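Local coordinates for protein 3-dehydroshikimate dehydratase (Bacillus anthracis, PDB 3DX5) that catalyses the manganese-dependent dehydration of 3-dehydroshikimate to 3,4-dihydroxybenzoate, a building block of the siderophore petrobactin, at residues H198-S203 with E253-N258. Numbering follows the deposited sequence. Where two conformers were deposited one is given.
With MN (manganese (II) ion), chain B; DHB (3,4-dihydroxybenzoic acid), chain D.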
ATOM      1  N   HIS A 198      -3.057 -20.165   0.617  1.00 10.97           N
ATOM      2  CA  HIS A 198      -2.878 -19.098  -0.377  1.00 12.21           C
ATOM      3  C   HIS A 198      -2.448 -19.756  -1.665  1.00 11.47           C
ATOM      4  O   HIS A 198      -1.518 -20.573  -1.654  1.00 11.54           O
ATOM      5  CB  HIS A 198      -1.775 -18.115   0.077  1.00 11.50           C
ATOM      6  CG  HIS A 198      -2.268 -17.054   1.010  1.00 12.56           C
ATOM      7  ND1 HIS A 198      -1.461 -16.030   1.479  1.00 10.76           N
ATOM      8  CD2 HIS A 198      -3.494 -16.853   1.553  1.00 10.91           C
ATOM      9  CE1 HIS A 198      -2.179 -15.239   2.260  1.00 11.61           C
ATOM     10  NE2 HIS A 198      -3.415 -15.719   2.323  1.00 10.67           N
ATOM     11  N   PHE A 199      -3.090 -19.384  -2.768  1.00 10.59           N
ATOM     12  CA  PHE A 199      -2.759 -19.890  -4.088  1.00 10.18           C
ATOM     13  C   PHE A 199      -2.274 -18.711  -4.943  1.00 10.76           C
ATOM     14  O   PHE A 199      -3.048 -17.789  -5.226  1.00  9.50           O
ATOM     15  CB  PHE A 199      -4.021 -20.434  -4.793  1.00  9.83           C
ATOM     16  CG  PHE A 199      -4.495 -21.819  -4.332  1.00 11.32           C
ATOM     17  CD1 PHE A 199      -3.921 -22.474  -3.245  1.00 11.21           C
ATOM     18  CD2 PHE A 199      -5.580 -22.416  -4.963  1.00 11.14           C
ATOM     19  CE1 PHE A 199      -4.391 -23.734  -2.833  1.00 11.54           C
ATOM     20  CE2 PHE A 199      -6.059 -23.673  -4.570  1.00 12.54           C
ATOM     21  CZ  PHE A 199      -5.458 -24.338  -3.498  1.00 11.77           C
ATOM     22  N   LYS A 200      -1.021 -18.729  -5.384  1.00 10.56           N
ATOM     23  CA  LYS A 200      -0.592 -17.768  -6.409  1.00 10.65           C
ATOM     24  C   LYS A 200       0.501 -18.464  -7.213  1.00 11.00           C
ATOM     25  O   LYS A 200       1.011 -19.507  -6.789  1.00 10.42           O
ATOM     26  CB  LYS A 200      -0.139 -16.406  -5.799  1.00  9.92           C
ATOM     27  CG  LYS A 200       1.037 -16.481  -4.764  1.00 11.10           C
ATOM     28  CD  LYS A 200       1.446 -15.051  -4.331  1.00  7.95           C
ATOM     29  CE  LYS A 200       2.642 -15.047  -3.353  1.00 12.28           C
ATOM     30  NZ  LYS A 200       2.316 -15.719  -2.044  1.00  8.58           N
ATOM     31  N   ASN A 201       0.881 -17.908  -8.359  1.00 10.30           N
ATOM     32  CA  ASN A 201       1.861 -18.588  -9.213  1.00 11.48           C
ATOM     33  C   ASN A 201       2.794 -17.579  -9.847  1.00 12.14           C
ATOM     34  O   ASN A 201       2.519 -16.371  -9.834  1.00 12.32           O
ATOM     35  CB  ASN A 201       1.159 -19.425 -10.305  1.00 10.42           C
ATOM     36  CG  ASN A 201       1.937 -20.698 -10.648  1.00 11.52           C
ATOM     37  OD1 ASN A 201       3.137 -20.810 -10.331  1.00 11.88           O
ATOM     38  ND2 ASN A 201       1.262 -21.666 -11.281  1.00  6.40           N
ATOM     39  N   ILE A 202       3.876 -18.057 -10.446  1.00 12.59           N
ATOM     40  CA  ILE A 202       4.843 -17.153 -11.058  1.00 12.48           C
ATOM     41  C   ILE A 202       5.252 -17.810 -12.370  1.00 13.52           C
ATOM     42  O   ILE A 202       5.222 -19.060 -12.463  1.00 12.97           O
ATOM     43  CB  ILE A 202       6.054 -16.923 -10.106  1.00 12.66           C
ATOM     44  CG1 ILE A 202       6.896 -15.749 -10.558  1.00 13.36           C
ATOM     45  CG2 ILE A 202       6.964 -18.180  -9.998  1.00 10.04           C
ATOM     46  CD1 ILE A 202       6.289 -14.400 -10.202  1.00 17.82           C
ATOM     47  N   SER A 203       5.637 -17.032 -13.384  1.00 13.40           N
ATOM     48  CA  SER A 203       5.990 -17.687 -14.676  1.00 14.62           C
ATOM     49  C   SER A 203       7.326 -18.425 -14.610  1.00 15.13           C
ATOM     50  O   SER A 203       7.541 -19.391 -15.337  1.00 16.45           O
ATOM     51  CB  SER A 203       6.010 -16.693 -15.846  1.00 14.53           C
ATOM     52  OG  SER A 203       6.989 -15.693 -15.583  1.00 16.42           O
ATOM     53  N   GLU A 253      -4.536 -15.356  -4.028  1.00 11.93           N
ATOM     54  CA  GLU A 253      -3.747 -14.228  -3.562  1.00 12.34           C
ATOM     55  C   GLU A 253      -3.100 -13.508  -4.727  1.00 12.71           C
ATOM     56  O   GLU A 253      -1.886 -13.673  -4.978  1.00 13.36           O
ATOM     57  CB  GLU A 253      -2.654 -14.717  -2.612  1.00 12.22           C
ATOM     58  CG  GLU A 253      -2.047 -13.592  -1.762  1.00 14.03           C
ATOM     59  CD  GLU A 253      -0.957 -14.106  -0.826  1.00 13.87           C
ATOM     60  OE1 GLU A 253      -0.280 -15.090  -1.202  1.00 15.73           O
ATOM     61  OE2 GLU A 253      -0.789 -13.532   0.283  1.00 14.99           O
ATOM     62  N   TRP A 254      -3.873 -12.675  -5.411  1.00 11.39           N
ATOM     63  CA  TRP A 254      -3.360 -11.946  -6.566  1.00 11.35           C
ATOM     64  C   TRP A 254      -2.795 -10.592  -6.176  1.00 11.09           C
ATOM     65  O   TRP A 254      -3.493  -9.766  -5.571  1.00 13.02           O
ATOM     66  CB  TRP A 254      -4.493 -11.753  -7.600  1.00 11.17           C
ATOM     67  CG  TRP A 254      -4.061 -11.056  -8.861  1.00 10.76           C
ATOM     68  CD1 TRP A 254      -4.475  -9.838  -9.302  1.00  9.25           C
ATOM     69  CD2 TRP A 254      -3.161 -11.566  -9.857  1.00 10.98           C
ATOM     70  NE1 TRP A 254      -3.892  -9.546 -10.508  1.00 10.11           N
ATOM     71  CE2 TRP A 254      -3.087 -10.594 -10.884  1.00 10.52           C
ATOM     72  CE3 TRP A 254      -2.424 -12.754  -9.984  1.00 12.03           C
ATOM     73  CZ2 TRP A 254      -2.275 -10.750 -12.023  1.00 10.82           C
ATOM     74  CZ3 TRP A 254      -1.615 -12.931 -11.137  1.00 13.11           C
ATOM     75  CH2 TRP A 254      -1.562 -11.925 -12.150  1.00 12.95           C
ATOM     76  N   PHE A 255      -1.538 -10.348  -6.524  1.00 10.41           N
ATOM     77  CA  PHE A 255      -0.891  -9.083  -6.211  1.00 10.27           C
ATOM     78  C   PHE A 255      -0.676  -8.229  -7.483  1.00 10.48           C
ATOM     79  O   PHE A 255      -0.104  -7.157  -7.404  1.00  9.63           O
ATOM     80  CB  PHE A 255       0.462  -9.357  -5.558  1.00 10.68           C
ATOM     81  CG  PHE A 255       0.366  -9.895  -4.160  1.00 11.38           C
ATOM     82  CD1 PHE A 255      -0.482  -9.288  -3.228  1.00 10.82           C
ATOM     83  CD2 PHE A 255       1.146 -10.974  -3.763  1.00 12.14           C
ATOM     84  CE1 PHE A 255      -0.547  -9.714  -1.936  1.00 12.47           C
ATOM     85  CE2 PHE A 255       1.092 -11.434  -2.444  1.00 11.85           C
ATOM     86  CZ  PHE A 255       0.226 -10.813  -1.529  1.00 10.90           C
ATOM     87  N   GLY A 256      -1.141  -8.714  -8.643  1.00 10.48           N
ATOM     88  CA  GLY A 256      -0.884  -8.030  -9.927  1.00 10.52           C
ATOM     89  C   GLY A 256      -1.932  -6.987 -10.288  1.00 11.40           C
ATOM     90  O   GLY A 256      -2.796  -6.612  -9.464  1.00 11.26           O
ATOM     91  N   HIS A 257      -1.853  -6.516 -11.527  1.00 11.88           N
ATOM     92  CA  HIS A 257      -2.769  -5.477 -12.039  1.00 12.74           C
ATOM     93  C   HIS A 257      -4.110  -6.084 -12.398  1.00 12.40           C
ATOM     94  O   HIS A 257      -4.199  -7.309 -12.512  1.00 12.45           O
ATOM     95  CB  HIS A 257      -2.115  -4.793 -13.265  1.00 12.80           C
ATOM     96  CG  HIS A 257      -0.914  -3.981 -12.889  1.00 16.88           C
ATOM     97  ND1 HIS A 257       0.270  -4.018 -13.590  1.00 20.62           N
ATOM     98  CD2 HIS A 257      -0.690  -3.176 -11.820  1.00 18.12           C
ATOM     99  CE1 HIS A 257       1.153  -3.225 -13.006  1.00 19.49           C
ATOM    100  NE2 HIS A 257       0.599  -2.712 -11.926  1.00 19.43           N
ATOM    101  N   ASN A 258      -5.152  -5.254 -12.553  0.60 12.24           N
ATOM    102  CA  ASN A 258      -6.448  -5.718 -13.092  0.60 12.33           C
ATOM    103  C   ASN A 258      -7.057  -6.848 -12.234  0.60 11.68           C
ATOM    104  O   ASN A 258      -7.499  -7.872 -12.772  0.60 11.10           O
ATOM    105  CB  ASN A 258      -6.290  -6.226 -14.557  0.60 11.84           C
ATOM    106  CG  ASN A 258      -5.389  -5.338 -15.407  0.60 13.61           C
ATOM    107  OD1 ASN A 258      -4.484  -5.825 -16.096  0.60 14.21           O
ATOM    108  ND2 ASN A 258      -5.620  -4.029 -15.349  0.60 14.65           N
TER
HETATM  109 MN    MN B 287       0.634 -15.313   0.953  1.00 13.95          MN
HETATM  110  C1  DHB D 289       2.070 -10.741   1.767  1.00 18.25           C
HETATM  111  C2  DHB D 289       1.775 -12.079   1.524  1.00 18.29           C
HETATM  112  C3  DHB D 289       2.515 -12.810   0.590  1.00 18.33           C
HETATM  113  O3  DHB D 289       2.288 -14.131   0.300  1.00 15.67           O
HETATM  114  C4  DHB D 289       3.622 -12.142  -0.099  1.00 20.66           C
HETATM  115  O4  DHB D 289       4.320 -12.883  -0.988  1.00 20.45           O
HETATM  116  C5  DHB D 289       3.928 -10.812   0.174  1.00 19.34           C
HETATM  117  C6  DHB D 289       3.136 -10.121   1.109  1.00 20.09           C
HETATM  118  C   DHB D 289       1.229  -9.973   2.773  1.00 18.97           C
HETATM  119  O1  DHB D 289       1.446  -8.797   3.082  1.00 18.58           O
HETATM  120  O2  DHB D 289       0.188 -10.572   3.345  1.00 18.36           O
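His-198 and Glu-253 share one manganese ion at the C-terminal mouth of a TIM barrel, where strand 249-252 ends beside its parallel neighbour, 194-202. Glu-253 is bidentate: OE1 and OE2 each lie 2.4 Å from the manganese, while His-198 gives ND1 at 2.3 Å. Ring and carboxylate planes stand 59° apart, and the close approach of ND1 to both carboxylate oxygens reflects the common metal, not a hydrogen bond. Glu-142 and Asp-172 add further ligands. The other imidazole nitrogen, NE2, is hydrogen-bonded to Glu-33, a second-shell carboxylate that probably helps fix the ring's rotation.

Lys-200 shows how one ammonium can serve several acceptors. Its chain runs alongside that of Glu-253 and bends only at the last torsion (chi4 -64°), bringing Lys-200 NZ to 2.8 Å from Glu-253 OE1 in a salt bridge that arrives from above the carboxylate plane. The same NZ donates to O3 of the product, 3,4-dihydroxybenzoic acid, and forms a salt bridge with Asp-172. Together, Lys-200 and the metal would probably stabilise negative charge on O3. Phe-255 borders this site, its CE2 at 3.5 Å from product C4 and its ring edge facing Lys-200 CE. The backbones are joined as well: Glu-253 N donates to Phe-199 O at 3.1 Å. Product O3 completes the grouping, 2.1 Å from the manganese.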